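Local atomic coordinates of Alr4995 protein (Nostoc sp., PDB entry 6LRF), a protein that acts as a bifunctional arginine dihydrolase and ornithine cyclodeaminase (AgrE), probably hydrolysing arginine to ornithine and cyclising ornithine to proline. Residues E475-E480 and S685-Q690; V492-P497 and I630-S635. All coordinates share one frame; numbering follows the deposited sequence.

Contact 1 of 2, residues E475-E480 and S685-Q690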
loop_
_atom_site.group_PDB
_atom_site.type_symbol
_atom_site.label_atom_id
_atom_site.label_comp_id
_atom_site.label_asym_id
_atom_site.label_seq_id
_atom_site.Cartn_x
_atom_site.Cartn_y
_atom_site.Cartn_z
ATOM N N GLU B 475 9.611 8.825 -21.392
ATOM C CA GLU B 475 10.410 9.514 -22.388
ATOM C C GLU B 475 11.633 8.686 -22.777
ATOM O O GLU B 475 11.978 8.584 -23.952
ATOM C CB GLU B 475 10.837 10.893 -21.883
ATOM C CG GLU B 475 11.321 11.798 -23.013
ATOM C CD GLU B 475 11.701 13.202 -22.554
ATOM O OE1 GLU B 475 11.855 13.434 -21.328
ATOM O OE2 GLU B 475 11.845 14.073 -23.437
ATOM N N GLN B 476 12.275 8.070 -21.794
ATOM C CA GLN B 476 13.434 7.243 -22.084
ATOM C C GLN B 476 13.035 5.965 -22.810
ATOM O O GLN B 476 13.686 5.595 -23.785
ATOM C CB GLN B 476 14.206 6.937 -20.799
ATOM C CG GLN B 476 14.713 8.221 -20.130
ATOM C CD GLN B 476 15.200 8.027 -18.704
ATOM O OE1 GLN B 476 15.213 6.912 -18.180
ATOM N NE2 GLN B 476 15.590 9.128 -18.061
ATOM N N VAL B 477 11.952 5.316 -22.376
ATOM C CA VAL B 477 11.484 4.090 -23.032
ATOM C C VAL B 477 11.005 4.340 -24.468
ATOM O O VAL B 477 11.294 3.545 -25.365
ATOM C CB VAL B 477 10.349 3.409 -22.227
ATOM C CG1 VAL B 477 9.876 2.169 -22.928
ATOM C CG2 VAL B 477 10.830 3.031 -20.845
ATOM N N ALA B 478 10.279 5.438 -24.694
ATOM C CA ALA B 478 9.782 5.769 -26.040
ATOM C C ALA B 478 10.938 5.936 -27.012
ATOM O O ALA B 478 10.878 5.485 -28.154
ATOM C CB ALA B 478 8.929 7.041 -26.020
ATOM N N TRP B 479 11.996 6.580 -26.541
ATOM C CA TRP B 479 13.168 6.802 -27.377
ATOM C C TRP B 479 13.912 5.498 -27.690
ATOM O O TRP B 479 14.282 5.251 -28.850
ATOM C CB TRP B 479 14.110 7.791 -26.703
ATOM C CG TRP B 479 15.079 8.419 -27.639
ATOM C CD1 TRP B 479 14.980 8.508 -29.006
ATOM C CD2 TRP B 479 16.310 9.041 -27.284
ATOM N NE1 TRP B 479 16.079 9.161 -29.514
ATOM C CE2 TRP B 479 16.910 9.496 -28.475
ATOM C CE3 TRP B 479 16.964 9.264 -26.071
ATOM C CZ2 TRP B 479 18.136 10.163 -28.483
ATOM C CZ3 TRP B 479 18.175 9.924 -26.083
ATOM C CH2 TRP B 479 18.749 10.364 -27.281
ATOM N N GLU B 480 14.134 4.677 -26.659
ATOM C CA GLU B 480 14.781 3.375 -26.832
ATOM C C GLU B 480 13.947 2.547 -27.796
ATOM O O GLU B 480 14.466 1.880 -28.673
ATOM C CB GLU B 480 14.929 2.650 -25.487
ATOM C CG GLU B 480 15.893 3.298 -24.469
ATOM C CD GLU B 480 15.648 2.827 -23.024
ATOM O OE1 GLU B 480 14.651 2.106 -22.789
ATOM O OE2 GLU B 480 16.434 3.196 -22.114
ATOM N N SER B 685 -0.653 5.141 -22.304
ATOM C CA SER B 685 -1.203 6.333 -22.924
ATOM C C SER B 685 -0.076 7.326 -23.271
ATOM O O SER B 685 0.065 7.758 -24.418
ATOM C CB SER B 685 -2.241 6.979 -22.007
ATOM O OG SER B 685 -3.003 7.921 -22.747
ATOM N N LEU B 686 0.728 7.653 -22.268
ATOM C CA LEU B 686 1.891 8.521 -22.421
ATOM C C LEU B 686 2.881 8.004 -23.447
ATOM O O LEU B 686 3.434 8.772 -24.234
ATOM C CB LEU B 686 2.600 8.658 -21.084
ATOM C CG LEU B 686 1.803 9.300 -19.963
ATOM C CD1 LEU B 686 2.514 9.087 -18.637
ATOM C CD2 LEU B 686 1.634 10.778 -20.273
ATOM N N LEU B 687 3.132 6.697 -23.412
ATOM C CA LEU B 687 4.073 6.081 -24.333
ATOM C C LEU B 687 3.650 6.317 -25.778
ATOM O O LEU B 687 4.479 6.663 -26.631
ATOM C CB LEU B 687 4.200 4.581 -24.056
ATOM C CG LEU B 687 5.128 3.816 -24.995
ATOM C CD1 LEU B 687 6.583 4.239 -24.773
ATOM C CD2 LEU B 687 4.954 2.318 -24.797
ATOM N N THR B 688 2.362 6.142 -26.062
ATOM C CA THR B 688 1.885 6.353 -27.434
ATOM C C THR B 688 1.881 7.850 -27.802
ATOM O O THR B 688 2.191 8.215 -28.939
ATOM C CB THR B 688 0.476 5.748 -27.655
ATOM O OG1 THR B 688 -0.334 5.976 -26.492
ATOM C CG2 THR B 688 0.580 4.236 -27.916
ATOM N N GLN B 689 1.541 8.707 -26.843
ATOM C CA GLN B 689 1.640 10.145 -27.050
ATOM C C GLN B 689 3.088 10.514 -27.318
ATOM O O GLN B 689 3.385 11.269 -28.237
ATOM C CB GLN B 689 1.121 10.914 -25.840
ATOM C CG GLN B 689 -0.383 10.906 -25.691
ATOM C CD GLN B 689 -0.814 11.333 -24.303
ATOM O OE1 GLN B 689 -1.835 10.871 -23.780
ATOM N NE2 GLN B 689 -0.030 12.212 -23.689
ATOM N N GLN B 690 3.991 9.955 -26.521
ATOM C CA GLN B 690 5.401 10.280 -26.649
ATOM C C GLN B 690 6.011 9.759 -27.947
ATOM O O GLN B 690 6.949 10.353 -28.479
ATOM C CB GLN B 690 6.169 9.738 -25.451
ATOM C CG GLN B 690 7.541 10.331 -25.297
ATOM C CD GLN B 690 7.504 11.789 -24.887
ATOM O OE1 GLN B 690 6.440 12.352 -24.626
ATOM N NE2 GLN B 690 8.673 12.408 -24.831
#
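The carboxylate oxygen OE2 of Glu475 forms a salt bridge with Arg165 NH1 of a second subunit, while the CG methylene of the same side chain lies 3.3 Å from Gln690 NE2. The two residues belong to helices of the Rossmann-type domain: 467-486 precedes the first strand of its parallel sheet, 680-694 follows the last. The short segments cross at -53°, with their axes 9.2 Å apart at closest approach. No hydrogen bond links them, and the contact rests on packing. CG of Gln690 stands opposite the backbone N (chi1 -164°) and rests on Ala478 CB at 3.6 Å; the bend at chi2 then turns the amide toward Glu475. Gln690 OE1 is turned back over its own chain, leaving NE2 to lead. That nitrogen reaches the aliphatic stem of Glu475 rather than its charge, since NE2 stays 3.8 Å from OE2, and the amide plane stands 85° to the carboxylate plane. The small alanine occupies the middle of the crossing, its CA 6.0 Å from the CA of Leu687. Leu687 reaches across with its CD1 branch, which lies 3.8 Å from Ala478 CA. Leu687 thus supplies apolar contact to Ala478 and Val477, while the Gln690 amide lies beside the stem of Glu475. Val477 also packs on Val653 of strand 651-656, and Leu687 on Leu511 of helix 505-513. On the Val477 side the packing is looser: its CG1 methyl meets Leu687 CD1 at 4.3 Å.

Contact 2 of 2, residues V492-P497 and I630-S635; sequences VVTAGP and ILMLSS
At the middle of the Rossmann-type parallel sheet, strands 491-495 and 629-633, the first and fourth in chain order, run side by side, their segments 12° from parallel. Leu631 N donates to Val492 O at 2.8 Å, Thr494 N to Leu631 O and Leu633 N to Thr494 O, both at 2.9 Å; just past the end of strand 491-495, Gly496 N donates to Leu633 O at 3.2 Å. Val493, Leu631 and Leu633 share one face. Val493 chi1 (172°) swings CG1 away from the backbone N, to 3.7 Å from Leu633 CD1, while CG2 lies beside Leu631 CB at 3.9 Å. Shortening Val493 to alanine would remove both methyls, is likely to leave Leu633 CD1 without this partner, and would probably open a gap next to Leu631. Helix 637-645 covers the face of Thr494 and Ile630, where Thr494 and Ile630 both touch Val642. There Ser635 OG, also hydrogen-bonded to Ser639 OG, shares a hydrogen bond with Thr494 OG1 at 2.8 Å; the CG methylene of Met632, a selenomethionine, packs 3.3 Å from the same Thr494 OG1.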
loop_
_atom_site.group_PDB
_atom_site.type_symbol
_atom_site.label_atom_id
_atom_site.label_comp_id
_atom_site.label_asym_id
_atom_site.label_seq_id
_atom_site.Cartn_x
_atom_site.Cartn_y
_atom_site.Cartn_z
ATOM N N VAL B 492 9.770 -7.558 -27.246
ATOM C CA VAL B 492 8.833 -8.567 -26.775
ATOM C C VAL B 492 7.996 -7.934 -25.675
ATOM O O VAL B 492 8.514 -7.202 -24.833
ATOM C CB VAL B 492 9.553 -9.829 -26.255
ATOM C CG1 VAL B 492 8.555 -10.820 -25.668
ATOM C CG2 VAL B 492 10.333 -10.487 -27.381
ATOM N N VAL B 493 6.696 -8.190 -25.705
ATOM C CA VAL B 493 5.807 -7.672 -24.682
ATOM C C VAL B 493 5.194 -8.824 -23.901
ATOM O O VAL B 493 4.784 -9.833 -24.479
ATOM C CB VAL B 493 4.701 -6.790 -25.312
ATOM C CG1 VAL B 493 3.679 -6.404 -24.284
ATOM C CG2 VAL B 493 5.323 -5.533 -25.924
ATOM N N THR B 494 5.168 -8.690 -22.580
ATOM C CA THR B 494 4.365 -9.565 -21.734
ATOM C C THR B 494 3.221 -8.710 -21.208
ATOM O O THR B 494 3.404 -7.526 -20.943
ATOM C CB THR B 494 5.172 -10.173 -20.563
ATOM O OG1 THR B 494 5.469 -9.145 -19.609
ATOM C CG2 THR B 494 6.478 -10.741 -21.064
ATOM N N ALA B 495 2.030 -9.268 -21.075
ATOM C CA ALA B 495 0.916 -8.419 -20.673
ATOM C C ALA B 495 -0.120 -9.197 -19.882
ATOM O O ALA B 495 -0.393 -10.340 -20.205
ATOM C CB ALA B 495 0.278 -7.778 -21.908
ATOM N N GLY B 496 -0.693 -8.571 -18.859
ATOM C CA GLY B 496 -1.759 -9.183 -18.086
ATOM C C GLY B 496 -3.054 -8.401 -18.218
ATOM O O GLY B 496 -3.055 -7.295 -18.768
ATOM N N PRO B 497 -4.162 -8.960 -17.700
ATOM C CA PRO B 497 -5.521 -8.400 -17.863
ATOM C C PRO B 497 -5.655 -6.949 -17.409
ATOM O O PRO B 497 -6.451 -6.213 -17.980
ATOM C CB PRO B 497 -6.388 -9.307 -16.982
ATOM C CG PRO B 497 -5.643 -10.559 -16.879
ATOM C CD PRO B 497 -4.178 -10.197 -16.905
ATOM N N ILE B 630 12.354 -6.060 -23.513
ATOM C CA ILE B 630 11.159 -6.726 -23.044
ATOM C C ILE B 630 10.344 -5.700 -22.271
ATOM O O ILE B 630 10.837 -5.079 -21.338
ATOM C CB ILE B 630 11.500 -7.935 -22.162
ATOM C CG1 ILE B 630 12.404 -8.901 -22.936
ATOM C CG2 ILE B 630 10.229 -8.621 -21.671
ATOM C CD1 ILE B 630 12.815 -10.089 -22.137
ATOM N N LEU B 631 9.108 -5.497 -22.714
ATOM C CA LEU B 631 8.162 -4.597 -22.080
ATOM C C LEU B 631 7.194 -5.410 -21.210
ATOM O O LEU B 631 6.379 -6.184 -21.716
ATOM C CB LEU B 631 7.404 -3.815 -23.151
ATOM C CG LEU B 631 6.757 -2.492 -22.781
ATOM C CD1 LEU B 631 7.808 -1.555 -22.213
ATOM C CD2 LEU B 631 6.124 -1.881 -24.034
HETATM N N MSE B 632 7.289 -5.255 -19.899
HETATM C CA MSE B 632 6.493 -6.081 -19.004
HETATM C C MSE B 632 5.340 -5.264 -18.426
HETATM O O MSE B 632 5.515 -4.436 -17.530
HETATM C CB MSE B 632 7.371 -6.679 -17.908
HETATM C CG MSE B 632 8.236 -7.851 -18.388
HETATM SE SE MSE B 632 9.789 -8.198 -17.231
HETATM C CE MSE B 632 10.699 -6.488 -17.399
ATOM N N LEU B 633 4.153 -5.502 -18.971
ATOM C CA LEU B 633 3.007 -4.662 -18.667
ATOM C C LEU B 633 2.077 -5.382 -17.691
ATOM O O LEU B 633 1.185 -6.155 -18.092
ATOM C CB LEU B 633 2.281 -4.276 -19.957
ATOM C CG LEU B 633 3.128 -3.577 -21.032
ATOM C CD1 LEU B 633 2.364 -3.515 -22.364
ATOM C CD2 LEU B 633 3.562 -2.182 -20.594
ATOM N N SER B 634 2.307 -5.077 -16.411
ATOM C CA SER B 634 1.702 -5.717 -15.232
ATOM C C SER B 634 1.224 -7.145 -15.466
ATOM O O SER B 634 0.023 -7.411 -15.477
ATOM C CB SER B 634 0.546 -4.862 -14.682
ATOM O OG SER B 634 -0.483 -4.691 -15.629
ATOM N N SER B 635 2.174 -8.062 -15.634
ATOM C CA SER B 635 1.834 -9.457 -15.887
ATOM C C SER B 635 2.455 -10.419 -14.876
ATOM O O SER B 635 2.499 -11.629 -15.123
ATOM C CB SER B 635 2.245 -9.852 -17.312
ATOM O OG SER B 635 3.542 -9.359 -17.616
#

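In the fold
Contacts 1 and 2 belong to one domain of Rossmann type: helix 467-486 of contact 1 leads directly into strand 491-495 of contact 2. Their centres lie 16 Å apart, and the nearest atoms are about 4 Å apart without touching. Strand 651-656 joins them, because its Val653 packs against Val477 of contact 1 and Leu631 of contact 2. Contact 1 lies beside the subunit interface, where Glu475 and Trp479 meet Arg165 and Trp24 of a second subunit; contact 2 meets no other chain. In Rossmann folds the dinucleotide usually binds at the C-terminal ends of the central strands, so the turns at 496-497 and 634-635 are consistent with the edge of such a site.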